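Local coordinates for extracellular solute-binding protein, family 1 (Bifidobacterium longum subsp. infantis, PDB 6FTH), which probably binds human milk oligosaccharides outside the cell as the solute-binding component of an ABC transporter, at residues D25-V30 with D55-I60; D111-V116 with K355-L360; M155-T160 with T292-G297; N200-D205 with A278-Q283; F245-E250 with A493-L498. One frame throughout, in Å; residues are numbered along the deposited sequence.

Contact 1 (D25-V30 with D55-I60); sequences DGKPIV and DCDCKI
D57 and K27 meet through charge: K27 NZ stands 2.9 Å from D57 OD1 in a salt bridge whose hydrogen bond is weak. D57 leaves helix 47-56 in a Schellman motif. K27, extended beyond CG, crosses the D57 side chain at about a right angle, and a water links the ammonium to C58 O. A leucine in place of K27 would probably leave the D57 carboxylate without this charge partner and remove one partner of the bridging water. Next comes C58, whose CB sits 3.1 Å from P28 O and faces the proline ring at CG. At K59 sheet pairing begins: K59 N gives its hydrogen to P28 O (2.8 Å, 169°), and K59 O accepts from V30 N at 2.9 Å. One residue thus bonds both neighbours of I29, the parallel pattern. I29 and K59 lie side by side on one face, I29 CG1 to K59 CB 4.1 Å; the lysine stem packs on isoleucine while its end leads away, suiting an exposed face. Beta-branched I60 follows, with V30 on the other, buried face, where V30 touches A352 of helix 350-360. Strand 29-36, helix 47-56 and strand 59-66 form a beta-alpha-beta unit whose two parallel strands begin here.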
# COMPACT_ATOMS: atom_id res chain seq x y z
N ASP A 25 32.81 27.95 -5.24
CA ASP A 25 32.56 29.21 -4.56
C ASP A 25 32.29 28.98 -3.07
O ASP A 25 31.60 29.77 -2.42
CB ASP A 25 31.40 29.96 -5.20
CG ASP A 25 30.06 29.34 -4.90
OD1 ASP A 25 29.82 28.18 -5.32
OD2 ASP A 25 29.24 30.00 -4.23
N GLY A 26 32.83 27.89 -2.54
CA GLY A 26 32.77 27.64 -1.12
C GLY A 26 31.49 27.01 -0.61
O GLY A 26 31.32 26.89 0.60
N LYS A 27 30.58 26.61 -1.50
CA LYS A 27 29.31 26.08 -1.02
C LYS A 27 29.47 24.61 -0.61
O LYS A 27 30.19 23.86 -1.26
CB LYS A 27 28.24 26.19 -2.10
CG LYS A 27 27.77 27.61 -2.34
CD LYS A 27 26.46 27.63 -3.10
CE LYS A 27 25.99 29.05 -3.33
NZ LYS A 27 24.54 29.09 -3.68
N PRO A 28 28.81 24.18 0.47
CA PRO A 28 28.93 22.78 0.88
C PRO A 28 28.30 21.87 -0.16
O PRO A 28 27.24 22.18 -0.72
CB PRO A 28 28.17 22.73 2.21
CG PRO A 28 27.26 23.91 2.19
CD PRO A 28 27.97 24.96 1.40
N ILE A 29 28.95 20.73 -0.39
CA ILE A 29 28.46 19.73 -1.32
C ILE A 29 27.72 18.65 -0.55
O ILE A 29 28.15 18.22 0.53
CB ILE A 29 29.60 19.13 -2.17
CG1 ILE A 29 30.30 20.22 -2.98
CG2 ILE A 29 29.03 18.09 -3.13
CD1 ILE A 29 31.54 19.72 -3.71
N VAL A 30 26.57 18.26 -1.08
CA VAL A 30 25.73 17.21 -0.50
C VAL A 30 25.40 16.27 -1.65
O VAL A 30 24.78 16.69 -2.62
CB VAL A 30 24.44 17.78 0.11
CG1 VAL A 30 23.57 16.65 0.67
CG2 VAL A 30 24.75 18.81 1.18
N ASP A 55 18.02 27.59 -2.63
CA ASP A 55 17.52 27.91 -1.30
C ASP A 55 18.34 27.22 -0.22
O ASP A 55 18.40 27.71 0.91
CB ASP A 55 16.06 27.49 -1.16
CG ASP A 55 15.12 28.43 -1.88
OD1 ASP A 55 15.60 29.41 -2.52
OD2 ASP A 55 13.90 28.18 -1.80
N CYS A 56 18.93 26.09 -0.54
CA CYS A 56 19.79 25.42 0.41
C CYS A 56 21.16 26.08 0.52
O CYS A 56 21.87 25.83 1.49
CB CYS A 56 19.97 23.97 -0.02
SG CYS A 56 20.00 22.84 1.37
N ASP A 57 21.54 26.91 -0.45
CA ASP A 57 22.87 27.51 -0.47
C ASP A 57 23.95 26.43 -0.43
O ASP A 57 24.95 26.55 0.27
CB ASP A 57 23.04 28.50 0.68
CG ASP A 57 24.05 29.59 0.37
OD1 ASP A 57 24.43 29.75 -0.81
OD2 ASP A 57 24.47 30.28 1.32
N CYS A 58 23.72 25.35 -1.17
CA CYS A 58 24.67 24.25 -1.23
C CYS A 58 24.73 23.76 -2.67
O CYS A 58 23.98 24.21 -3.54
CB CYS A 58 24.27 23.10 -0.28
SG CYS A 58 22.82 22.18 -0.82
N LYS A 59 25.65 22.84 -2.93
CA LYS A 59 25.72 22.18 -4.22
C LYS A 59 25.19 20.76 -4.03
O LYS A 59 25.72 20.02 -3.20
CB LYS A 59 27.16 22.14 -4.72
CG LYS A 59 27.34 21.33 -6.00
CD LYS A 59 26.60 21.95 -7.16
CE LYS A 59 26.53 21.00 -8.34
NZ LYS A 59 27.67 20.04 -8.34
N ILE A 60 24.16 20.41 -4.80
CA ILE A 60 23.57 19.07 -4.75
C ILE A 60 24.13 18.25 -5.90
O ILE A 60 24.01 18.62 -7.07
CB ILE A 60 22.04 19.12 -4.80
CG1 ILE A 60 21.49 19.87 -3.58
CG2 ILE A 60 21.49 17.69 -4.85
CD1 ILE A 60 20.00 20.12 -3.63
O HOH W 1 23.21 26.75 -4.29

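Contact 2 (D111-V116 with K355-L360); sequences DKMPNV and KLANLL
N115 gives two hydrogen bonds to N358, one to its side-chain oxygen and one to its backbone oxygen. With CG anti to the backbone N (chi1 -171°), the N358 amide swings off helix 350-360 toward the first turn of helix 114-122. There OD1 accepts from N115 N at 2.8 Å, the donor nearly in line with the carbonyl and the bond close to straight at 168°. N115 sets its CG beside its own backbone N, which brings ND2 back to N358 O, also at 2.8 Å. That acceptor lies within the N115 amide plane, although the donor stands well above the plane of the N358 backbone carbonyl. The two side-chain amides end up nearly parallel, 10° apart, while the side chains themselves cross at about a right angle. P114 has no N-H to offer and suits the first turn of a helix; its CD rests 3.2 Å from N358 OD1. Beside this polar pair, M113 runs extended to SD and bends at its last torsion, and SD meets A357 CB at 3.6 Å. A small alanine lets the flexible thioether come that near. M113 holds the N-cap position, so the whole is a helix start docked on the flank of a second helix: N358 takes up an N-H of the opening turn, where helix N-H groups lack carbonyl partners in their own chain segment.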
# COMPACT_ATOMS: atom_id res chain seq x y z
N ASP A 111 15.56 19.89 15.93
CA ASP A 111 15.51 21.35 16.04
C ASP A 111 16.05 22.03 14.79
O ASP A 111 15.73 23.19 14.54
CB ASP A 111 16.24 21.83 17.29
CG ASP A 111 15.49 21.50 18.57
OD1 ASP A 111 14.24 21.32 18.53
OD2 ASP A 111 16.15 21.42 19.63
N LYS A 112 16.86 21.33 14.00
CA LYS A 112 17.29 21.84 12.71
C LYS A 112 16.30 21.54 11.60
O LYS A 112 16.53 21.92 10.45
CB LYS A 112 18.68 21.29 12.33
CG LYS A 112 19.76 21.67 13.35
CD LYS A 112 21.15 21.32 12.87
CE LYS A 112 22.13 21.30 14.03
NZ LYS A 112 21.83 22.38 15.00
N MET A 113 15.18 20.88 11.92
CA MET A 113 14.16 20.53 10.94
C MET A 113 12.78 20.93 11.44
O MET A 113 11.90 20.09 11.63
CB MET A 113 14.21 19.03 10.63
CG MET A 113 15.53 18.60 10.03
SD MET A 113 15.57 16.83 9.60
CE MET A 113 15.53 16.05 11.22
N PRO A 114 12.55 22.22 11.66
CA PRO A 114 11.25 22.64 12.19
C PRO A 114 10.06 22.23 11.34
O PRO A 114 8.98 21.98 11.88
CB PRO A 114 11.40 24.17 12.31
CG PRO A 114 12.57 24.52 11.46
CD PRO A 114 13.49 23.34 11.52
N ASN A 115 10.22 22.11 10.01
CA ASN A 115 9.07 21.72 9.19
C ASN A 115 8.75 20.25 9.40
O ASN A 115 7.60 19.83 9.24
CB ASN A 115 9.35 22.00 7.71
CG ASN A 115 9.49 23.49 7.41
OD1 ASN A 115 8.83 24.33 8.01
ND2 ASN A 115 10.36 23.82 6.48
N VAL A 116 9.77 19.45 9.73
CA VAL A 116 9.57 18.05 10.08
C VAL A 116 8.94 17.94 11.45
O VAL A 116 8.06 17.11 11.69
CB VAL A 116 10.91 17.29 10.04
CG1 VAL A 116 10.73 15.83 10.49
CG2 VAL A 116 11.55 17.33 8.65
N LYS A 355 19.35 21.13 6.56
CA LYS A 355 18.62 22.23 5.95
C LYS A 355 17.86 21.76 4.72
O LYS A 355 16.72 22.17 4.48
CB LYS A 355 19.58 23.36 5.59
CG LYS A 355 18.91 24.44 4.77
CD LYS A 355 19.53 25.82 4.95
CE LYS A 355 20.93 25.86 4.46
NZ LYS A 355 21.34 27.30 4.19
N LEU A 356 18.49 20.89 3.92
CA LEU A 356 17.81 20.29 2.77
C LEU A 356 16.56 19.51 3.19
O LEU A 356 15.50 19.62 2.55
CB LEU A 356 18.78 19.39 2.00
CG LEU A 356 18.22 18.59 0.83
CD1 LEU A 356 17.74 19.54 -0.26
CD2 LEU A 356 19.29 17.66 0.27
N ALA A 357 16.67 18.69 4.24
CA ALA A 357 15.48 18.00 4.76
C ALA A 357 14.41 19.00 5.15
O ALA A 357 13.23 18.84 4.82
CB ALA A 357 15.86 17.17 5.98
N ASN A 358 14.79 20.02 5.90
CA ASN A 358 13.80 20.98 6.36
C ASN A 358 13.07 21.60 5.18
O ASN A 358 11.86 21.79 5.23
CB ASN A 358 14.47 22.05 7.22
CG ASN A 358 13.46 22.92 7.89
OD1 ASN A 358 12.55 22.42 8.55
ND2 ASN A 358 13.55 24.24 7.66
N LEU A 359 13.81 21.92 4.11
CA LEU A 359 13.20 22.56 2.95
C LEU A 359 12.31 21.58 2.17
O LEU A 359 11.22 21.96 1.72
CB LEU A 359 14.28 23.16 2.06
CG LEU A 359 15.03 24.35 2.68
CD1 LEU A 359 16.16 24.77 1.77
CD2 LEU A 359 14.07 25.52 2.93
N LEU A 360 12.76 20.32 2.01
CA LEU A 360 11.93 19.31 1.36
C LEU A 360 10.56 19.22 2.02
O LEU A 360 9.55 19.05 1.32
CB LEU A 360 12.60 17.93 1.38
CG LEU A 360 13.76 17.76 0.39
CD1 LEU A 360 14.55 16.51 0.75
CD2 LEU A 360 13.29 17.68 -1.05

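Contact 3 (M155-T160 with T292-G297); sequences MFINKT and TGVSFG
M155 reaches across to F296 and V294 with a fully extended side chain, CG anti to the backbone N (chi1 -177°). Its CB lies 3.7 Å from F296 CE1, and CG meets that same ring carbon. SD, 5.1 Å from the centre of the F296 ring and oblique to it, makes a Met-aromatic contact. The chain ends with CE 3.7 Å from V294 CG1, so an unbranched methionine spans two residues of the partner strand. V294 turns its other methyl, CG2, to I157 CG1 on the same face. Strands 154-158 and 292-297 are the antiparallel central pair of a mixed sheet, flanked by strands 311-313 and 197-199 respectively. F156 and S295 form a hydrogen-bonded pair: F156 N donates to S295 O at 2.8 Å, nearly straight, and S295 N returns a longer bond of 3.2 Å to F156 O. On the F156 face the ring brings CE2 to 3.6 Å from G297 C; a beta carbon at G297 would crowd that ring atom, so glycine suits the site. At G293, where the strand bends sharply, the carbonyl accepts from N158 N at 2.9 Å, in the carbonyl plane. N158 is also the N-cap of helix 159-165, its OD1 taking the N-H of W161.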
# COMPACT_ATOMS: atom_id res chain seq x y z
N MET A 155 -13.43 -3.43 -3.14
CA MET A 155 -14.15 -4.45 -3.89
C MET A 155 -15.15 -3.73 -4.79
O MET A 155 -16.01 -3.00 -4.30
CB MET A 155 -14.89 -5.38 -2.92
CG MET A 155 -15.62 -6.52 -3.59
SD MET A 155 -16.40 -7.56 -2.33
CE MET A 155 -17.04 -8.92 -3.32
N PHE A 156 -15.02 -3.94 -6.10
CA PHE A 156 -15.88 -3.29 -7.08
C PHE A 156 -16.89 -4.28 -7.67
O PHE A 156 -16.60 -5.47 -7.83
CB PHE A 156 -15.04 -2.71 -8.22
CG PHE A 156 -14.05 -1.68 -7.76
CD1 PHE A 156 -14.47 -0.56 -7.07
CD2 PHE A 156 -12.69 -1.85 -7.98
CE1 PHE A 156 -13.55 0.40 -6.64
CE2 PHE A 156 -11.77 -0.90 -7.55
CZ PHE A 156 -12.20 0.22 -6.86
N ILE A 157 -18.07 -3.77 -8.01
CA ILE A 157 -19.07 -4.56 -8.72
C ILE A 157 -19.64 -3.73 -9.86
O ILE A 157 -19.71 -2.50 -9.79
CB ILE A 157 -20.16 -5.08 -7.78
CG1 ILE A 157 -21.01 -6.18 -8.44
CG2 ILE A 157 -21.04 -3.97 -7.28
CD1 ILE A 157 -21.67 -7.04 -7.41
N ASN A 158 -20.05 -4.42 -10.93
CA ASN A 158 -20.68 -3.79 -12.09
C ASN A 158 -22.14 -3.54 -11.72
O ASN A 158 -22.99 -4.44 -11.77
CB ASN A 158 -20.54 -4.64 -13.34
CG ASN A 158 -20.97 -3.86 -14.56
OD1 ASN A 158 -22.00 -3.17 -14.51
ND2 ASN A 158 -20.15 -3.87 -15.59
N LYS A 159 -22.41 -2.30 -11.29
CA LYS A 159 -23.74 -1.88 -10.91
C LYS A 159 -24.68 -1.81 -12.13
O LYS A 159 -25.89 -2.05 -11.99
CB LYS A 159 -23.66 -0.51 -10.21
CG LYS A 159 -24.98 0.01 -9.63
CD LYS A 159 -25.60 -0.95 -8.63
CE LYS A 159 -26.62 -0.28 -7.71
NZ LYS A 159 -27.68 0.45 -8.49
N THR A 160 -24.15 -1.47 -13.31
CA THR A 160 -24.98 -1.51 -14.51
C THR A 160 -25.54 -2.91 -14.73
O THR A 160 -26.72 -3.08 -15.05
CB THR A 160 -24.16 -1.07 -15.71
OG1 THR A 160 -23.77 0.30 -15.53
CG2 THR A 160 -24.95 -1.21 -17.03
N THR A 292 -15.89 -8.01 -16.61
CA THR A 292 -15.78 -8.56 -15.26
C THR A 292 -16.87 -8.00 -14.34
O THR A 292 -17.12 -6.80 -14.31
CB THR A 292 -14.41 -8.24 -14.71
OG1 THR A 292 -13.41 -8.80 -15.56
CG2 THR A 292 -14.24 -8.81 -13.29
N GLY A 293 -17.48 -8.89 -13.56
CA GLY A 293 -18.55 -8.49 -12.66
C GLY A 293 -18.04 -7.92 -11.35
O GLY A 293 -18.52 -6.86 -10.91
N VAL A 294 -17.05 -8.59 -10.75
CA VAL A 294 -16.54 -8.25 -9.41
C VAL A 294 -15.02 -8.38 -9.43
O VAL A 294 -14.48 -9.36 -9.95
CB VAL A 294 -17.15 -9.19 -8.34
CG1 VAL A 294 -16.45 -8.98 -6.98
CG2 VAL A 294 -18.66 -8.98 -8.22
N SER A 295 -14.33 -7.40 -8.86
CA SER A 295 -12.88 -7.48 -8.73
C SER A 295 -12.43 -6.60 -7.57
O SER A 295 -13.19 -5.77 -7.06
CB SER A 295 -12.16 -7.10 -10.02
OG SER A 295 -12.33 -5.73 -10.30
N PHE A 296 -11.19 -6.79 -7.15
CA PHE A 296 -10.59 -5.95 -6.12
C PHE A 296 -9.61 -4.98 -6.76
O PHE A 296 -8.90 -5.33 -7.71
CB PHE A 296 -9.87 -6.80 -5.07
CG PHE A 296 -10.77 -7.74 -4.33
CD1 PHE A 296 -11.64 -7.28 -3.37
CD2 PHE A 296 -10.72 -9.10 -4.57
CE1 PHE A 296 -12.46 -8.16 -2.68
CE2 PHE A 296 -11.53 -9.99 -3.90
CZ PHE A 296 -12.39 -9.53 -2.94
N GLY A 297 -9.55 -3.76 -6.23
CA GLY A 297 -8.64 -2.79 -6.81
C GLY A 297 -8.56 -1.51 -6.02
O GLY A 297 -9.05 -1.41 -4.89

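Contact 4 (N200-D205 with A278-Q283); sequences NIRKLD and ACDTDQ
N200 sends its amide to D282 and Q283 on helix 276-284, at the point where the chain leaves edge strand 197-199 of the mixed sheet and becomes a loop. The contact therefore fastens a strand end to the helix that precedes strand 292-297 in the chain. Its tight part centres on one nitrogen: N200 ND2 donates to Q283 OE1 and to D282 OD2, each at 2.9 Å. Both acceptors lie near the N200 amide plane, so the pair of bonds fixes the rotation of that group. Q283 bends at chi2 (70°), and its amide stands almost perpendicular to that of N200, offering a lone pair in its carbonyl plane. D282 OD2 is met on its anti side, and the same oxygen has a salt bridge to K274; Q283 OE1 likewise bonds T292 OG1. Asparagine suits this buried site, being a short double donor for two acceptors. Beside it C279 points its sulfur at the loop, SG lying 3.7 Å from I201 O. Toward the more exposed side the grip relaxes. R202, whose guanidinium also makes a cation-pi contact with F276, comes near D280 without forming a salt bridge: NH2 and OD2 are 4.4 Å apart. A water bridges the two residues through other atoms, accepting from R202 NE at 2.8 Å and donating to D280 OD1 at 2.7 Å.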
# COMPACT_ATOMS: atom_id res chain seq x y z
N ASN A 200 -13.17 -11.87 -10.86
CA ASN A 200 -11.77 -12.08 -11.21
C ASN A 200 -10.89 -11.78 -10.01
O ASN A 200 -11.07 -10.75 -9.34
CB ASN A 200 -11.36 -11.23 -12.40
CG ASN A 200 -10.34 -11.94 -13.26
OD1 ASN A 200 -9.85 -13.01 -12.92
ND2 ASN A 200 -9.97 -11.32 -14.36
N ILE A 201 -9.95 -12.68 -9.73
CA ILE A 201 -9.03 -12.53 -8.62
C ILE A 201 -7.61 -12.71 -9.13
O ILE A 201 -7.36 -13.41 -10.12
CB ILE A 201 -9.33 -13.53 -7.47
CG1 ILE A 201 -9.37 -14.98 -7.97
CG2 ILE A 201 -10.64 -13.17 -6.77
CD1 ILE A 201 -9.33 -16.03 -6.85
N ARG A 202 -6.67 -12.05 -8.46
CA ARG A 202 -5.25 -12.15 -8.72
C ARG A 202 -4.69 -13.48 -8.24
O ARG A 202 -5.17 -14.06 -7.26
CB ARG A 202 -4.49 -11.08 -7.94
CG ARG A 202 -4.60 -9.68 -8.54
CD ARG A 202 -3.74 -8.68 -7.75
NE ARG A 202 -3.31 -7.57 -8.62
CZ ARG A 202 -2.38 -6.67 -8.30
NH1 ARG A 202 -1.76 -6.72 -7.13
NH2 ARG A 202 -2.05 -5.73 -9.18
N LYS A 203 -3.62 -13.93 -8.90
CA LYS A 203 -2.89 -15.08 -8.42
C LYS A 203 -2.20 -14.73 -7.10
O LYS A 203 -2.12 -13.57 -6.72
CB LYS A 203 -1.84 -15.52 -9.46
CG LYS A 203 -0.66 -14.56 -9.62
CD LYS A 203 0.39 -15.11 -10.62
CE LYS A 203 1.16 -16.29 -10.08
NZ LYS A 203 2.05 -15.90 -8.94
N LEU A 204 -1.68 -15.74 -6.44
CA LEU A 204 -0.99 -15.55 -5.18
C LEU A 204 0.49 -15.20 -5.40
O LEU A 204 1.03 -15.32 -6.50
CB LEU A 204 -1.14 -16.78 -4.29
CG LEU A 204 -2.56 -17.28 -4.06
CD1 LEU A 204 -2.56 -18.47 -3.15
CD2 LEU A 204 -3.46 -16.19 -3.49
N ASP A 205 1.12 -14.73 -4.32
CA ASP A 205 2.53 -14.37 -4.27
C ASP A 205 3.05 -14.91 -2.94
O ASP A 205 2.36 -15.68 -2.26
CB ASP A 205 2.72 -12.86 -4.45
CG ASP A 205 4.09 -12.47 -5.03
OD1 ASP A 205 5.11 -13.08 -4.67
OD2 ASP A 205 4.13 -11.51 -5.84
N ALA A 278 -2.18 -9.46 -16.90
CA ALA A 278 -3.24 -10.11 -17.66
C ALA A 278 -4.57 -9.99 -16.94
O ALA A 278 -5.61 -9.79 -17.57
CB ALA A 278 -2.90 -11.58 -17.89
N CYS A 279 -4.55 -10.11 -15.61
CA CYS A 279 -5.78 -9.98 -14.84
C CYS A 279 -6.33 -8.57 -14.98
O CYS A 279 -7.54 -8.39 -15.20
CB CYS A 279 -5.49 -10.35 -13.38
SG CYS A 279 -6.93 -10.39 -12.28
N ASP A 280 -5.46 -7.56 -14.91
CA ASP A 280 -5.89 -6.18 -15.13
C ASP A 280 -6.47 -6.00 -16.53
O ASP A 280 -7.45 -5.27 -16.72
CB ASP A 280 -4.71 -5.23 -14.96
CG ASP A 280 -4.35 -5.00 -13.51
OD1 ASP A 280 -5.15 -5.36 -12.62
OD2 ASP A 280 -3.25 -4.46 -13.27
N THR A 281 -5.85 -6.64 -17.53
CA THR A 281 -6.32 -6.49 -18.90
C THR A 281 -7.73 -7.04 -19.06
O THR A 281 -8.52 -6.49 -19.83
CB THR A 281 -5.32 -7.16 -19.85
OG1 THR A 281 -4.07 -6.46 -19.76
CG2 THR A 281 -5.81 -7.13 -21.30
N ASP A 282 -8.06 -8.11 -18.33
CA ASP A 282 -9.43 -8.61 -18.35
C ASP A 282 -10.41 -7.51 -17.97
O ASP A 282 -11.42 -7.29 -18.65
CB ASP A 282 -9.59 -9.76 -17.35
CG ASP A 282 -8.90 -11.05 -17.78
OD1 ASP A 282 -8.72 -11.30 -19.00
OD2 ASP A 282 -8.58 -11.86 -16.88
N GLN A 283 -10.15 -6.82 -16.85
CA GLN A 283 -11.11 -5.84 -16.37
C GLN A 283 -11.22 -4.63 -17.31
O GLN A 283 -12.30 -4.06 -17.47
CB GLN A 283 -10.72 -5.38 -14.96
CG GLN A 283 -11.21 -6.29 -13.82
CD GLN A 283 -10.51 -7.62 -13.76
OE1 GLN A 283 -10.94 -8.59 -14.39
NE2 GLN A 283 -9.41 -7.67 -13.03
O HOH W 2 -4.27 -7.46 -11.24

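Contact 5 (F245-E250 with A493-L498); sequences FLTSDE and AYCKQL
Y494 turns its CG roughly anti to the backbone N (chi1 152°), and its ring stands square to the CA-CB-CG plane (chi2 90°), a pose that carries the phenol away from helix 487-500 to L246. At T247 the torsion places OG1 between the backbone N and the carbonyl carbon, which leaves CG2 turned to the helix. The phenol makes the one hydrogen bond between the two segments: Y494 OH donates to L246 O at 2.8 Å, tilted from the carbonyl plane. That oxygen sits at the ring edge, near the ring plane, with Y494 CE2 only 3.2 Å away. Around this bond the contact is apolar. L498 lays its CG over one face of the tyrosine ring, 4.0 Å above the plane and toward the rim, and stretches CD1 to L246 CB at 3.9 Å. T247 CB rests 3.7 Å from C495 SG, a pairing that suits a residue with a methyl and a small, polarisable thiol. W481 meets the Y494 ring edge-to-face, and I470 of helix 457-484 touches L246. A phenylalanine in place of Y494 would probably leave L246 O without its phenol donor, the ring still packed against L498 but no longer tied to the turn. S248 follows as N-cap of helix 249-263, so the segment is the turn leading into that helix. A single directional bond amid aliphatic and sulfur contacts at van der Waals distance suggests that the phenol helps to fix where the turn sits, while leucine, threonine and cysteine supply close packing and the buried carbonyl gains a partner.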
# COMPACT_ATOMS: atom_id res chain seq x y z
N PHE A 245 -3.78 -15.63 10.88
CA PHE A 245 -4.94 -16.16 10.20
C PHE A 245 -4.62 -17.36 9.33
O PHE A 245 -5.55 -18.01 8.85
CB PHE A 245 -5.72 -15.09 9.42
CG PHE A 245 -4.93 -14.37 8.34
CD1 PHE A 245 -4.61 -14.98 7.13
CD2 PHE A 245 -4.63 -13.03 8.50
CE1 PHE A 245 -3.93 -14.29 6.14
CE2 PHE A 245 -3.94 -12.32 7.51
CZ PHE A 245 -3.61 -12.95 6.32
N LEU A 246 -3.34 -17.70 9.16
CA LEU A 246 -2.96 -18.77 8.24
C LEU A 246 -3.49 -20.12 8.68
O LEU A 246 -3.63 -21.01 7.84
CB LEU A 246 -1.44 -18.84 8.13
CG LEU A 246 -0.76 -17.61 7.54
CD1 LEU A 246 0.76 -17.79 7.58
CD2 LEU A 246 -1.21 -17.35 6.11
N THR A 247 -3.79 -20.29 9.97
CA THR A 247 -4.32 -21.54 10.51
C THR A 247 -5.72 -21.36 11.09
O THR A 247 -6.18 -22.19 11.88
CB THR A 247 -3.37 -22.11 11.57
OG1 THR A 247 -3.20 -21.15 12.62
CG2 THR A 247 -2.03 -22.44 10.97
N SER A 248 -6.41 -20.29 10.70
CA SER A 248 -7.72 -19.98 11.27
C SER A 248 -8.83 -20.66 10.48
O SER A 248 -8.73 -20.86 9.27
CB SER A 248 -7.96 -18.47 11.27
OG SER A 248 -8.08 -17.96 9.95
N ASP A 249 -9.92 -20.97 11.17
CA ASP A 249 -11.13 -21.44 10.50
C ASP A 249 -11.60 -20.42 9.47
O ASP A 249 -12.11 -20.79 8.40
CB ASP A 249 -12.21 -21.72 11.53
CG ASP A 249 -11.88 -22.89 12.46
OD1 ASP A 249 -11.16 -23.83 12.03
OD2 ASP A 249 -12.36 -22.86 13.62
N GLU A 250 -11.41 -19.13 9.75
CA GLU A 250 -11.81 -18.09 8.81
C GLU A 250 -11.11 -18.24 7.47
O GLU A 250 -11.74 -18.13 6.40
CB GLU A 250 -11.50 -16.73 9.40
CG GLU A 250 -12.39 -16.34 10.56
CD GLU A 250 -11.89 -16.76 11.95
OE1 GLU A 250 -11.06 -17.68 12.09
OE2 GLU A 250 -12.35 -16.13 12.93
N ALA A 493 -2.69 -31.44 8.77
CA ALA A 493 -1.27 -31.60 8.49
C ALA A 493 -0.64 -30.26 8.11
O ALA A 493 0.50 -29.98 8.49
CB ALA A 493 -1.07 -32.62 7.37
N TYR A 494 -1.36 -29.44 7.35
CA TYR A 494 -0.82 -28.14 6.98
C TYR A 494 -0.56 -27.28 8.22
O TYR A 494 0.50 -26.64 8.32
CB TYR A 494 -1.79 -27.46 6.00
CG TYR A 494 -1.84 -25.95 5.97
CD1 TYR A 494 -1.02 -25.24 5.13
CD2 TYR A 494 -2.79 -25.25 6.70
CE1 TYR A 494 -1.09 -23.87 5.06
CE2 TYR A 494 -2.88 -23.88 6.64
CZ TYR A 494 -2.03 -23.20 5.82
OH TYR A 494 -2.08 -21.83 5.72
N CYS A 495 -1.51 -27.26 9.16
CA CYS A 495 -1.35 -26.45 10.37
C CYS A 495 -0.14 -26.92 11.17
O CYS A 495 0.66 -26.11 11.63
CB CYS A 495 -2.63 -26.52 11.21
SG CYS A 495 -4.04 -25.62 10.51
N LYS A 496 0.02 -28.23 11.30
CA LYS A 496 1.19 -28.73 12.00
C LYS A 496 2.47 -28.39 11.26
O LYS A 496 3.50 -28.08 11.87
CB LYS A 496 1.06 -30.24 12.18
CG LYS A 496 -0.06 -30.64 13.10
CD LYS A 496 -0.25 -32.15 13.02
CE LYS A 496 -0.83 -32.72 14.29
NZ LYS A 496 -2.24 -32.32 14.49
N GLN A 497 2.43 -28.42 9.93
CA GLN A 497 3.61 -28.07 9.15
C GLN A 497 4.02 -26.62 9.39
O GLN A 497 5.21 -26.33 9.55
CB GLN A 497 3.39 -28.35 7.65
CG GLN A 497 4.63 -28.15 6.80
CD GLN A 497 4.44 -28.58 5.35
OE1 GLN A 497 3.33 -28.83 4.91
NE2 GLN A 497 5.54 -28.68 4.63
N LEU A 498 3.06 -25.69 9.40
CA LEU A 498 3.42 -24.29 9.63
C LEU A 498 4.01 -24.09 11.02
O LEU A 498 4.98 -23.34 11.19
CB LEU A 498 2.21 -23.37 9.44
CG LEU A 498 1.58 -23.39 8.02
CD1 LEU A 498 0.64 -22.18 7.87
CD2 LEU A 498 2.64 -23.39 6.91

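Contacts 1 and 2 lie opposite contacts 3, 4 and 5 across the chain's centre. Contacts 1 and 2 touch, their centres 16 Å apart, where C56 meets helix 350-360. Contacts 3 and 4, centres 13 Å apart, touch where V294 O meets N200 N and T292 OG1 meets Q283 OE1; helix 276-284 leads into strand 292-297. The centre of contact 5 lies about 26 Å from that of contact 4. Contact 1 closes first along the chain; contact 2 then encloses contact 3, which encloses contact 4, while contact 5 crosses all three. The chain thus passes repeatedly between two halves, as in the two-lobed solute-binding proteins of this family.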